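Beta-lactamase (Mycobacterium tuberculosis, PDB 4WHI) is of unknown function but forms the small all-beta C-terminal domain of a penicillin-binding protein. Local coordinates at residues A[19-24]-A[61-66]; A[86-91]-A[97-102]; A[34-37]-A[42-45]. All blocks are in the same frame, centred on the assembly; numbering follows the deposited sequence.

All three contacts belong to one antiparallel meander that curls round until its first and last strands come close. Interaction 1 is buried and made by side chains alone: two stacked rings and one phenol-carboxylate bond join residues far apart in sequence. Interactions 2 and 3 are partly buried hairpin pairings, each with backbone bonds, an apolar inner face and a polar outer face. Their inner faces meet, Leu87 and Leu89 packing on Val35 and Leu44. Interaction 3 adds waters and an arginine to its outer face, whereas interaction 2 has threonines and an asparagine there. Interaction 1 touches both hairpins: Tyr21 lies on Leu42, Gly23 bonds to Val35, and Arg102 probably donates to the backbone O of Asp20.

Interaction 1. Residues A[19-24]-A[61-66]; sequences NDYVGV and DTFTFT
Tyr21 meets Asp61 with its hydroxyl and Phe63 with one face of its ring. Its CB points toward strand 62-66. CG stands anti to the carbonyl carbon (chi1 -55°), which sends the ring across toward that strand. Further out, Tyr21 CD2 lies 4.0 Å from Phe63 CZ. CE2 comes closer to the same atom, with Tyr21 CE2 and Phe63 CZ 3.7 Å apart. At the opposite edge of the ring, Tyr21 CE1 lies 3.7 Å from Asp61 OD1. Tyr21 CZ lies 3.8 Å from Phe63 CE1, and that Phe63 atom sits over the centre of the tyrosine ring. The pair is a T-shaped stack: Phe63 gives its edge, Tyr21 its face, and the planes stand at 77°. The centroids of the Tyr21 and Phe63 rings are 5.0 Å apart.

At the tip, Tyr21 OH donates a short hydrogen bond of 2.6 Å to Asp61 OD1. The carboxylate uses its anti lone pair, and OD1 lies near the plane of the tyrosine ring. The same hydroxyl also bonds to Arg16 N, so two polar partners hold the oxygen of this buried tyrosine. Phe82 and Leu42 pack on Tyr21 as well. This is a core aromatic cluster of an antiparallel beta meander, with the turn before strand 23-25 packed on strand 62-66.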
ATOM      1  N   ASN A  19      13.186   3.792  -3.702  1.00 12.19           N
ATOM      2  CA  ASN A  19      13.443   4.930  -2.815  1.00 13.84           C
ATOM      3  C   ASN A  19      12.425   6.055  -3.001  1.00 13.97           C
ATOM      4  O   ASN A  19      12.132   6.784  -2.061  1.00 14.72           O
ATOM      5  CB  ASN A  19      14.862   5.477  -3.014  1.00 14.71           C
ATOM      6  CG  ASN A  19      14.985   6.369  -4.239  1.00 16.30           C
ATOM      7  OD1 ASN A  19      15.258   5.908  -5.353  1.00 20.77           O
ATOM      8  ND2 ASN A  19      14.804   7.655  -4.034  1.00 13.19           N
ATOM      9  N   ASP A  20      11.905   6.204  -4.220  1.00 13.93           N
ATOM     10  CA  ASP A  20      10.973   7.298  -4.521  1.00 16.16           C
ATOM     11  C   ASP A  20       9.703   7.265  -3.681  1.00 15.40           C
ATOM     12  O   ASP A  20       9.110   8.310  -3.428  1.00 18.17           O
ATOM     13  CB  ASP A  20      10.589   7.304  -6.003  1.00 17.55           C
ATOM     14  CG  ASP A  20      11.639   7.942  -6.876  1.00 23.93           C
ATOM     15  OD1 ASP A  20      12.588   8.571  -6.348  1.00 26.91           O
ATOM     16  OD2 ASP A  20      11.506   7.818  -8.110  1.00 28.75           O
ATOM     17  N   TYR A  21       9.299   6.071  -3.251  1.00 13.67           N
ATOM     18  CA  TYR A  21       8.054   5.902  -2.491  1.00 13.25           C
ATOM     19  C   TYR A  21       8.216   6.064  -0.981  1.00 11.89           C
ATOM     20  O   TYR A  21       7.227   6.254  -0.255  1.00 12.27           O
ATOM     21  CB  TYR A  21       7.456   4.537  -2.795  1.00 13.33           C
ATOM     22  CG  TYR A  21       7.233   4.281  -4.271  1.00 14.12           C
ATOM     23  CD1 TYR A  21       6.208   4.911  -4.961  1.00 15.43           C
ATOM     24  CD2 TYR A  21       8.049   3.398  -4.976  1.00 13.98           C
ATOM     25  CE1 TYR A  21       5.995   4.668  -6.311  1.00 15.55           C
ATOM     26  CE2 TYR A  21       7.844   3.150  -6.325  1.00 13.84           C
ATOM     27  CZ  TYR A  21       6.817   3.784  -6.986  1.00 14.59           C
ATOM     28  OH  TYR A  21       6.616   3.533  -8.323  1.00 15.94           O
ATOM     29  N   VAL A  22       9.450   5.982  -0.504  1.00 12.54           N
ATOM     30  CA  VAL A  22       9.735   5.985   0.931  1.00 12.98           C
ATOM     31  C   VAL A  22       9.413   7.352   1.555  1.00 12.28           C
ATOM     32  O   VAL A  22       9.660   8.399   0.956  1.00 13.80           O
ATOM     33  CB  VAL A  22      11.199   5.551   1.178  1.00 13.81           C
ATOM     34  CG1 VAL A  22      11.628   5.759   2.620  1.00 14.89           C
ATOM     35  CG2 VAL A  22      11.375   4.089   0.779  1.00 13.09           C
ATOM     36  N   GLY A  23       8.826   7.327   2.745  1.00 11.33           N
ATOM     37  CA  GLY A  23       8.522   8.544   3.484  1.00 12.87           C
ATOM     38  C   GLY A  23       7.370   8.401   4.451  1.00 13.31           C
ATOM     39  O   GLY A  23       6.755   7.334   4.566  1.00 12.56           O
ATOM     40  N   VAL A  24       7.084   9.497   5.146  1.00 14.28           N
ATOM     41  CA  VAL A  24       6.000   9.562   6.109  1.00 13.13           C
ATOM     42  C   VAL A  24       4.922  10.444   5.507  1.00 13.72           C
ATOM     43  O   VAL A  24       5.121  11.645   5.307  1.00 16.12           O
ATOM     44  CB  VAL A  24       6.469  10.125   7.460  1.00 14.43           C
ATOM     45  CG1 VAL A  24       5.305  10.216   8.436  1.00 15.61           C
ATOM     46  CG2 VAL A  24       7.567   9.245   8.033  1.00 15.42           C
ATOM     47  N   ASP A  61       2.639   2.929 -10.399  1.00 14.68           N
ATOM     48  CA  ASP A  61       2.896   3.420  -9.043  1.00 14.79           C
ATOM     49  C   ASP A  61       1.889   2.870  -8.022  1.00 13.52           C
ATOM     50  O   ASP A  61       1.778   3.390  -6.914  1.00 12.92           O
ATOM     51  CB  ASP A  61       2.872   4.948  -9.022  1.00 16.87           C
ATOM     52  CG  ASP A  61       3.966   5.559  -9.868  1.00 19.30           C
ATOM     53  OD1 ASP A  61       5.120   5.073  -9.832  1.00 19.50           O
ATOM     54  OD2 ASP A  61       3.665   6.532 -10.579  1.00 23.99           O
ATOM     55  N   THR A  62       1.164   1.823  -8.403  1.00 12.90           N
ATOM     56  CA  THR A  62       0.205   1.184  -7.517  1.00 12.59           C
ATOM     57  C   THR A  62       0.779  -0.127  -6.986  1.00 11.66           C
ATOM     58  O   THR A  62       1.336  -0.921  -7.735  1.00 11.41           O
ATOM     59  CB  THR A  62      -1.136   0.936  -8.241  1.00 14.18           C
ATOM     60  OG1 THR A  62      -1.686   2.194  -8.653  1.00 17.37           O
ATOM     61  CG2 THR A  62      -2.145   0.229  -7.325  1.00 14.80           C
ATOM     62  N   PHE A  63       0.653  -0.305  -5.673  1.00 11.80           N
ATOM     63  CA  PHE A  63       1.040  -1.506  -4.960  1.00 10.36           C
ATOM     64  C   PHE A  63      -0.194  -2.053  -4.249  1.00 10.90           C
ATOM     65  O   PHE A  63      -1.240  -1.392  -4.182  1.00 11.80           O
ATOM     66  CB  PHE A  63       2.125  -1.170  -3.923  1.00 10.68           C
ATOM     67  CG  PHE A  63       3.432  -0.741  -4.527  1.00 11.63           C
ATOM     68  CD1 PHE A  63       3.581   0.537  -5.056  1.00 12.63           C
ATOM     69  CD2 PHE A  63       4.521  -1.610  -4.564  1.00 12.45           C
ATOM     70  CE1 PHE A  63       4.785   0.933  -5.615  1.00 13.03           C
ATOM     71  CE2 PHE A  63       5.732  -1.207  -5.125  1.00 13.15           C
ATOM     72  CZ  PHE A  63       5.856   0.061  -5.649  1.00 13.12           C
ATOM     73  N   THR A  64      -0.083  -3.264  -3.721  1.00 11.72           N
ATOM     74  CA  THR A  64      -1.139  -3.810  -2.884  1.00 12.99           C
ATOM     75  C   THR A  64      -0.576  -4.361  -1.590  1.00 12.99           C
ATOM     76  O   THR A  64       0.621  -4.664  -1.480  1.00 11.48           O
ATOM     77  CB  THR A  64      -1.936  -4.927  -3.590  1.00 13.85           C
ATOM     78  OG1 THR A  64      -1.057  -5.998  -3.928  1.00 15.56           O
ATOM     79  CG2 THR A  64      -2.666  -4.414  -4.855  1.00 14.76           C
ATOM     80  N   PHE A  65      -1.457  -4.483  -0.606  1.00 13.63           N
ATOM     81  CA  PHE A  65      -1.152  -5.231   0.595  1.00 13.59           C
ATOM     82  C   PHE A  65      -2.325  -6.153   0.925  1.00 13.72           C
ATOM     83  O   PHE A  65      -3.435  -5.992   0.394  1.00 13.57           O
ATOM     84  CB  PHE A  65      -0.790  -4.306   1.760  1.00 14.28           C
ATOM     85  CG  PHE A  65      -1.860  -3.315   2.128  1.00 14.36           C
ATOM     86  CD1 PHE A  65      -2.007  -2.126   1.422  1.00 14.65           C
ATOM     87  CD2 PHE A  65      -2.690  -3.543   3.218  1.00 15.01           C
ATOM     88  CE1 PHE A  65      -2.982  -1.207   1.769  1.00 14.93           C
ATOM     89  CE2 PHE A  65      -3.665  -2.622   3.572  1.00 17.21           C
ATOM     90  CZ  PHE A  65      -3.811  -1.453   2.848  1.00 15.48           C
ATOM     91  N   THR A  66      -2.062  -7.141   1.770  1.00 14.22           N
ATOM     92  CA  THR A  66      -3.085  -8.109   2.162  1.00 14.08           C
ATOM     93  C   THR A  66      -3.466  -7.863   3.618  1.00 13.93           C
ATOM     94  O   THR A  66      -2.600  -7.660   4.470  1.00 13.87           O
ATOM     95  CB  THR A  66      -2.613  -9.564   1.951  1.00 15.65           C
ATOM     96  OG1 THR A  66      -1.319  -9.747   2.536  1.00 17.90           O
ATOM     97  CG2 THR A  66      -2.528  -9.895   0.459  1.00 18.85           C
TER

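Interaction 2. Residues A[86-91]-A[97-102]; sequences TLNLEY and LGTFTR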
ATOM      1  N   THR A  86       1.654  12.178  -2.602  1.00 16.49           N
ATOM      2  CA  THR A  86       0.446  11.601  -2.015  1.00 17.50           C
ATOM      3  C   THR A  86       0.443  10.081  -2.111  1.00 16.82           C
ATOM      4  O   THR A  86       0.970   9.487  -3.070  1.00 16.70           O
ATOM      5  CB  THR A  86      -0.854  12.137  -2.658  1.00 20.23           C
ATOM      6  OG1 THR A  86      -1.044  11.559  -3.958  1.00 21.40           O
ATOM      7  CG2 THR A  86      -0.833  13.658  -2.757  1.00 21.89           C
ATOM      8  N   LEU A  87      -0.157   9.470  -1.096  1.00 14.69           N
ATOM      9  CA  LEU A  87      -0.442   8.053  -1.071  1.00 13.94           C
ATOM     10  C   LEU A  87      -1.934   7.908  -0.796  1.00 13.89           C
ATOM     11  O   LEU A  87      -2.424   8.429   0.197  1.00 14.97           O
ATOM     12  CB  LEU A  87       0.364   7.390   0.038  1.00 13.73           C
ATOM     13  CG  LEU A  87       0.014   5.949   0.405  1.00 13.28           C
ATOM     14  CD1 LEU A  87       0.149   5.027  -0.800  1.00 14.13           C
ATOM     15  CD2 LEU A  87       0.908   5.492   1.539  1.00 14.41           C
ATOM     16  N   ASN A  88      -2.646   7.219  -1.682  1.00 13.37           N
ATOM     17  CA  ASN A  88      -4.059   6.937  -1.482  1.00 14.71           C
ATOM     18  C   ASN A  88      -4.230   5.475  -1.125  1.00 14.62           C
ATOM     19  O   ASN A  88      -3.817   4.597  -1.881  1.00 14.15           O
ATOM     20  CB  ASN A  88      -4.876   7.261  -2.734  1.00 16.75           C
ATOM     21  CG  ASN A  88      -6.361   6.997  -2.541  1.00 20.01           C
ATOM     22  OD1 ASN A  88      -6.827   5.879  -2.727  1.00 22.79           O
ATOM     23  ND2 ASN A  88      -7.105   8.027  -2.156  1.00 22.55           N
ATOM     24  N   LEU A  89      -4.823   5.235   0.036  1.00 15.17           N
ATOM     25  CA  LEU A  89      -5.131   3.893   0.508  1.00 15.32           C
ATOM     26  C   LEU A  89      -6.630   3.677   0.392  1.00 17.29           C
ATOM     27  O   LEU A  89      -7.414   4.258   1.153  1.00 17.89           O
ATOM     28  CB  LEU A  89      -4.704   3.743   1.963  1.00 14.01           C
ATOM     29  CG  LEU A  89      -3.222   3.934   2.266  1.00 12.71           C
ATOM     30  CD1 LEU A  89      -2.995   3.676   3.746  1.00 13.44           C
ATOM     31  CD2 LEU A  89      -2.354   3.017   1.411  1.00 12.53           C
ATOM     32  N   GLU A  90      -7.036   2.848  -0.564  1.00 18.68           N
ATOM     33  CA  GLU A  90      -8.461   2.640  -0.802  1.00 20.68           C
ATOM     34  C   GLU A  90      -9.204   2.138   0.441  1.00 20.53           C
ATOM     35  O   GLU A  90     -10.355   2.515   0.663  1.00 21.33           O
ATOM     36  CB  GLU A  90      -8.705   1.735  -2.010  1.00 25.05           C
ATOM     37  CG  GLU A  90      -8.140   0.333  -1.902  1.00 27.65           C
ATOM     38  CD  GLU A  90      -8.747  -0.641  -2.908  1.00 30.87           C
ATOM     39  OE1 GLU A  90      -9.783  -0.324  -3.529  1.00 41.55           O
ATOM     40  OE2 GLU A  90      -8.186  -1.736  -3.077  1.00 27.06           O
ATOM     41  N   TYR A  91      -8.536   1.328   1.266  1.00 18.19           N
ATOM     42  CA  TYR A  91      -9.144   0.814   2.496  1.00 18.00           C
ATOM     43  C   TYR A  91      -9.695   1.930   3.386  1.00 19.79           C
ATOM     44  O   TYR A  91     -10.730   1.754   4.046  1.00 19.26           O
ATOM     45  CB  TYR A  91      -8.139  -0.015   3.305  1.00 18.59           C
ATOM     46  CG  TYR A  91      -8.761  -0.702   4.502  1.00 20.45           C
ATOM     47  CD1 TYR A  91      -9.469  -1.889   4.354  1.00 21.53           C
ATOM     48  CD2 TYR A  91      -8.655  -0.154   5.779  1.00 21.77           C
ATOM     49  CE1 TYR A  91     -10.053  -2.515   5.442  1.00 25.06           C
ATOM     50  CE2 TYR A  91      -9.234  -0.773   6.874  1.00 24.16           C
ATOM     51  CZ  TYR A  91      -9.934  -1.952   6.702  1.00 24.14           C
ATOM     52  OH  TYR A  91     -10.505  -2.579   7.784  1.00 25.62           O
ATOM     53  N   LEU A  97     -11.193  10.412   3.033  1.00 23.19           N
ATOM     54  CA  LEU A  97     -10.153  10.806   3.982  1.00 20.37           C
ATOM     55  C   LEU A  97      -8.945   9.865   3.880  1.00 19.81           C
ATOM     56  O   LEU A  97      -8.144   9.781   4.808  1.00 17.37           O
ATOM     57  CB  LEU A  97     -10.713  10.799   5.410  1.00 19.53           C
ATOM     58  CG  LEU A  97     -11.876  11.756   5.703  1.00 20.67           C
ATOM     59  CD1 LEU A  97     -12.487  11.463   7.066  1.00 22.56           C
ATOM     60  CD2 LEU A  97     -11.438  13.210   5.613  1.00 24.71           C
ATOM     61  N   GLY A  98      -8.810   9.182   2.743  1.00 18.36           N
ATOM     62  CA  GLY A  98      -7.800   8.136   2.563  1.00 17.87           C
ATOM     63  C   GLY A  98      -6.579   8.558   1.765  1.00 16.44           C
ATOM     64  O   GLY A  98      -5.824   7.708   1.276  1.00 17.18           O
ATOM     65  N   THR A  99      -6.378   9.864   1.621  1.00 15.39           N
ATOM     66  CA  THR A  99      -5.154  10.372   1.033  1.00 17.34           C
ATOM     67  C   THR A  99      -4.213  10.846   2.133  1.00 16.67           C
ATOM     68  O   THR A  99      -4.611  11.550   3.065  1.00 17.96           O
ATOM     69  CB  THR A  99      -5.426  11.488   0.013  1.00 17.65           C
ATOM     70  OG1 THR A  99      -6.301  10.977  -0.998  1.00 21.44           O
ATOM     71  CG2 THR A  99      -4.128  11.959  -0.637  1.00 17.97           C
ATOM     72  N   PHE A 100      -2.962  10.420   2.009  1.00 15.90           N
ATOM     73  CA  PHE A 100      -1.917  10.709   2.967  1.00 14.90           C
ATOM     74  C   PHE A 100      -0.843  11.474   2.198  1.00 14.95           C
ATOM     75  O   PHE A 100      -0.521  11.104   1.065  1.00 15.27           O
ATOM     76  CB  PHE A 100      -1.350   9.404   3.532  1.00 13.44           C
ATOM     77  CG  PHE A 100      -2.363   8.550   4.255  1.00 12.41           C
ATOM     78  CD1 PHE A 100      -3.363   7.883   3.557  1.00 12.42           C
ATOM     79  CD2 PHE A 100      -2.295   8.387   5.629  1.00 12.65           C
ATOM     80  CE1 PHE A 100      -4.289   7.092   4.219  1.00 12.90           C
ATOM     81  CE2 PHE A 100      -3.215   7.593   6.296  1.00 11.83           C
ATOM     82  CZ  PHE A 100      -4.217   6.954   5.594  1.00 11.83           C
ATOM     83  N   THR A 101      -0.298  12.530   2.800  1.00 13.98           N
ATOM     84  CA  THR A 101       0.597  13.457   2.087  1.00 16.29           C
ATOM     85  C   THR A 101       1.929  13.663   2.801  1.00 16.41           C
ATOM     86  O   THR A 101       1.960  14.045   3.971  1.00 17.00           O
ATOM     87  CB  THR A 101      -0.089  14.822   1.891  1.00 17.36           C
ATOM     88  OG1 THR A 101      -1.356  14.623   1.266  1.00 20.02           O
ATOM     89  CG2 THR A 101       0.750  15.749   1.014  1.00 18.89           C
ATOM     90  N   ARG A 102       3.033  13.421   2.098  1.00 18.06           N
ATOM     91  CA  ARG A 102       4.364  13.561   2.704  1.00 19.83           C
ATOM     92  C   ARG A 102       4.910  14.959   2.474  1.00 23.97           C
ATOM     93  O   ARG A 102       4.342  15.729   1.700  1.00 25.75           O
ATOM     94  CB  ARG A 102       5.349  12.505   2.181  1.00 21.12           C
ATOM     95  CG  ARG A 102       5.707  12.634   0.717  1.00 21.41           C
ATOM     96  CD  ARG A 102       6.790  11.650   0.301  1.00 22.26           C
ATOM     97  NE  ARG A 102       6.906  11.630  -1.151  1.00 23.09           N
ATOM     98  CZ  ARG A 102       7.592  10.733  -1.857  1.00 25.52           C
ATOM     99  NH1 ARG A 102       8.265   9.759  -1.255  1.00 25.66           N
ATOM    100  NH2 ARG A 102       7.609  10.822  -3.182  1.00 29.56           N
ATOM    101  OXT ARG A 102       5.920  15.339   3.071  1.00 30.71           O
TER
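Leu89 and Phe100 meet at about a right angle on the inner face of this strand pair. The leucine reaches the phenylalanine with one branch: Leu89 CD1 lies 3.7 Å from Phe100 CE1. Leu89 CG stands anti to the carbonyl carbon (chi1 -61°), and from there it too lies near the ring, Leu89 CG being 3.9 Å from Phe100 CE1. The edge of the Phe100 ring is turned to the backbone of the other strand, with Phe100 CD1 3.5 Å from Leu87 O. Leu87 sits directly opposite Phe100 on this face. The two approach there through their CB atoms, while the leucine also packs on Phe82, Val35 and Tyr25.

The strands form the last beta hairpin of the meander, 86-89 antiparallel to 99-101. Strand 99-101 is last in the strand order, but the sheet curls round like a barrel: Thr101 bonds through its backbone to Ala26, just after strand 23-25. Leu87 and Phe100 are a hydrogen-bonded pair, with Leu87 N to Phe100 O and Phe100 N to Leu87 O both at 2.7 Å. Past the regular ladder, Leu89 N still bonds to Gly98 O at 2.9 Å.

The other face is polar. Asn88 and Thr99 cross at about a right angle, and the amide of Asn88 donates a long hydrogen bond, ND2 to Thr99 OG1 at 3.3 Å. The hydroxyl oxygen lies near the amide plane, and the bond is fairly straight (157°). The stronger partner of ND2 is Asp93 OD2, in the connecting loop. The side chains of Thr86 and Thr101 lie side by side and point the same way. Thr86 CB also touches the methyl of Thr99, CG2, at 3.9 Å, while Thr86 OG1 bonds to Ala83 O.

Interaction 3. Residues A[34-37]-A[42-45]; sequences TVTY and LRLS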
ATOM      1  N   THR A  34       3.487   5.331   7.163  1.00 11.70           N
ATOM      2  CA  THR A  34       4.938   5.344   7.072  1.00 12.33           C
ATOM      3  C   THR A  34       5.394   4.259   6.114  1.00 11.47           C
ATOM      4  O   THR A  34       5.110   3.085   6.322  1.00 10.99           O
ATOM      5  CB  THR A  34       5.580   5.158   8.460  1.00 13.61           C
ATOM      6  OG1 THR A  34       5.137   6.213   9.320  1.00 14.55           O
ATOM      7  CG2 THR A  34       7.097   5.206   8.367  1.00 14.03           C
ATOM      8  N   VAL A  35       6.096   4.670   5.059  1.00 11.18           N
ATOM      9  CA  VAL A  35       6.582   3.754   4.036  1.00 11.25           C
ATOM     10  C   VAL A  35       8.101   3.657   4.174  1.00 10.47           C
ATOM     11  O   VAL A  35       8.807   4.670   4.140  1.00 10.44           O
ATOM     12  CB  VAL A  35       6.171   4.210   2.622  1.00 11.69           C
ATOM     13  CG1 VAL A  35       6.682   3.230   1.578  1.00 12.54           C
ATOM     14  CG2 VAL A  35       4.655   4.347   2.523  1.00 11.83           C
ATOM     15  N   THR A  36       8.582   2.434   4.372  1.00 10.29           N
ATOM     16  CA  THR A  36       9.998   2.172   4.579  1.00 10.33           C
ATOM     17  C   THR A  36      10.459   1.068   3.635  1.00 10.02           C
ATOM     18  O   THR A  36       9.649   0.324   3.076  1.00 10.14           O
ATOM     19  CB  THR A  36      10.310   1.758   6.040  1.00 10.29           C
ATOM     20  OG1 THR A  36       9.565   0.580   6.378  1.00 11.40           O
ATOM     21  CG2 THR A  36       9.999   2.890   7.032  1.00 11.67           C
ATOM     22  N   TYR A  37      11.772   0.959   3.477  1.00  9.89           N
ATOM     23  CA  TYR A  37      12.370  -0.007   2.572  1.00  9.92           C
ATOM     24  C   TYR A  37      13.321  -0.897   3.351  1.00 10.31           C
ATOM     25  O   TYR A  37      14.119  -0.406   4.163  1.00 11.41           O
ATOM     26  CB  TYR A  37      13.136   0.723   1.465  1.00 10.21           C
ATOM     27  CG  TYR A  37      13.969  -0.166   0.564  1.00 10.53           C
ATOM     28  CD1 TYR A  37      15.298  -0.460   0.873  1.00 11.63           C
ATOM     29  CD2 TYR A  37      13.442  -0.690  -0.606  1.00 11.29           C
ATOM     30  CE1 TYR A  37      16.066  -1.267   0.045  1.00 13.47           C
ATOM     31  CE2 TYR A  37      14.201  -1.492  -1.441  1.00 13.43           C
ATOM     32  CZ  TYR A  37      15.515  -1.769  -1.116  1.00 14.44           C
ATOM     33  OH  TYR A  37      16.268  -2.564  -1.948  1.00 19.01           O
ATOM     34  N   LEU A  42       9.303  -2.849  -0.010  1.00 11.77           N
ATOM     35  CA  LEU A  42       8.587  -1.713   0.559  1.00 12.14           C
ATOM     36  C   LEU A  42       7.589  -2.237   1.594  1.00 11.05           C
ATOM     37  O   LEU A  42       6.937  -3.269   1.381  1.00 10.90           O
ATOM     38  CB  LEU A  42       7.832  -0.905  -0.499  1.00 14.03           C
ATOM     39  CG  LEU A  42       8.579   0.065  -1.405  1.00 15.99           C
ATOM     40  CD1 LEU A  42       7.584   0.730  -2.347  1.00 18.64           C
ATOM     41  CD2 LEU A  42       9.330   1.118  -0.611  1.00 14.97           C
ATOM     42  N   ARG A  43       7.493  -1.528   2.708  1.00 10.53           N
ATOM     43  CA  ARG A  43       6.530  -1.835   3.764  1.00 11.23           C
ATOM     44  C   ARG A  43       5.711  -0.595   4.097  1.00 11.63           C
ATOM     45  O   ARG A  43       6.209   0.527   4.008  1.00 10.57           O
ATOM     46  CB  ARG A  43       7.235  -2.306   5.035  1.00 11.93           C
ATOM     47  CG  ARG A  43       8.245  -3.433   4.833  1.00 12.00           C
ATOM     48  CD  ARG A  43       9.674  -2.917   4.700  1.00 12.36           C
ATOM     49  NE  ARG A  43      10.032  -2.137   5.876  1.00 11.92           N
ATOM     50  CZ  ARG A  43      10.444  -2.648   7.036  1.00 11.66           C
ATOM     51  NH1 ARG A  43      10.624  -3.958   7.181  1.00 12.77           N
ATOM     52  NH2 ARG A  43      10.695  -1.840   8.049  1.00 11.84           N
ATOM     53  N   LEU A  44       4.457  -0.826   4.482  1.00 10.95           N
ATOM     54  CA  LEU A  44       3.529   0.210   4.907  1.00 10.43           C
ATOM     55  C   LEU A  44       3.189  -0.013   6.382  1.00 10.95           C
ATOM     56  O   LEU A  44       2.700  -1.088   6.743  1.00 12.51           O
ATOM     57  CB  LEU A  44       2.254   0.120   4.066  1.00 11.17           C
ATOM     58  CG  LEU A  44       1.040   0.947   4.477  1.00 11.47           C
ATOM     59  CD1 LEU A  44       1.353   2.426   4.347  1.00 13.72           C
ATOM     60  CD2 LEU A  44      -0.158   0.585   3.612  1.00 12.22           C
ATOM     61  N   SER A  45       3.463   0.983   7.223  1.00  9.78           N
ATOM     62  CA  SER A  45       3.119   0.928   8.652  1.00 11.10           C
ATOM     63  C   SER A  45       2.028   1.945   8.986  1.00 12.33           C
ATOM     64  O   SER A  45       2.124   3.114   8.612  1.00 11.65           O
ATOM     65  CB  SER A  45       4.344   1.205   9.520  1.00 11.23           C
ATOM     66  OG  SER A  45       5.367   0.259   9.287  1.00 11.38           O
TER
HETATM   67  O   HOH W   1       2.945   5.547  10.621  1.00 14.15           O
HETATM   68  O   HOH W   2       6.972   1.036   7.210  1.00 14.17           O
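Arg43 reaches across to Thr36 on the polar face of the hairpin and meets it with the edge of its guanidinium. Its chain bends at chi2 (96°) and chi3 (57°), which brings the guanidinium back to the neighbouring strand. There Arg43 NE and NH2 both donate to Thr36 OG1, at 2.8 and 3.2 Å. The oxygen lies near the guanidinium plane, and the NE bond is the straighter of the two. A water also bonds to Thr36 OG1, and it links that atom to Thr34 O and Ser45 OG. Ser45 OG has a further partner in Thr52.

Beneath, the backbones pair in antiparallel register. Thr34 N bonds to Ser45 O at 3.0 Å, and Arg43 N to Thr36 O at 2.9 Å. On the opposite face the contact is apolar: Val35 CG1 meets Leu42 CD2 at 4.0 Å, and Val35 CG2 meets Leu44 CD1 at 4.2 Å.

The hairpin lies between two neighbours in the sheet. Strand 33-38 pairs with strand 23-25 through a backbone hydrogen bond between Val35 and Gly23. Strand 41-46 pairs with strand 51-59, where backbone hydrogen bonds join Leu42 to Leu55 and Leu44 to Phe53.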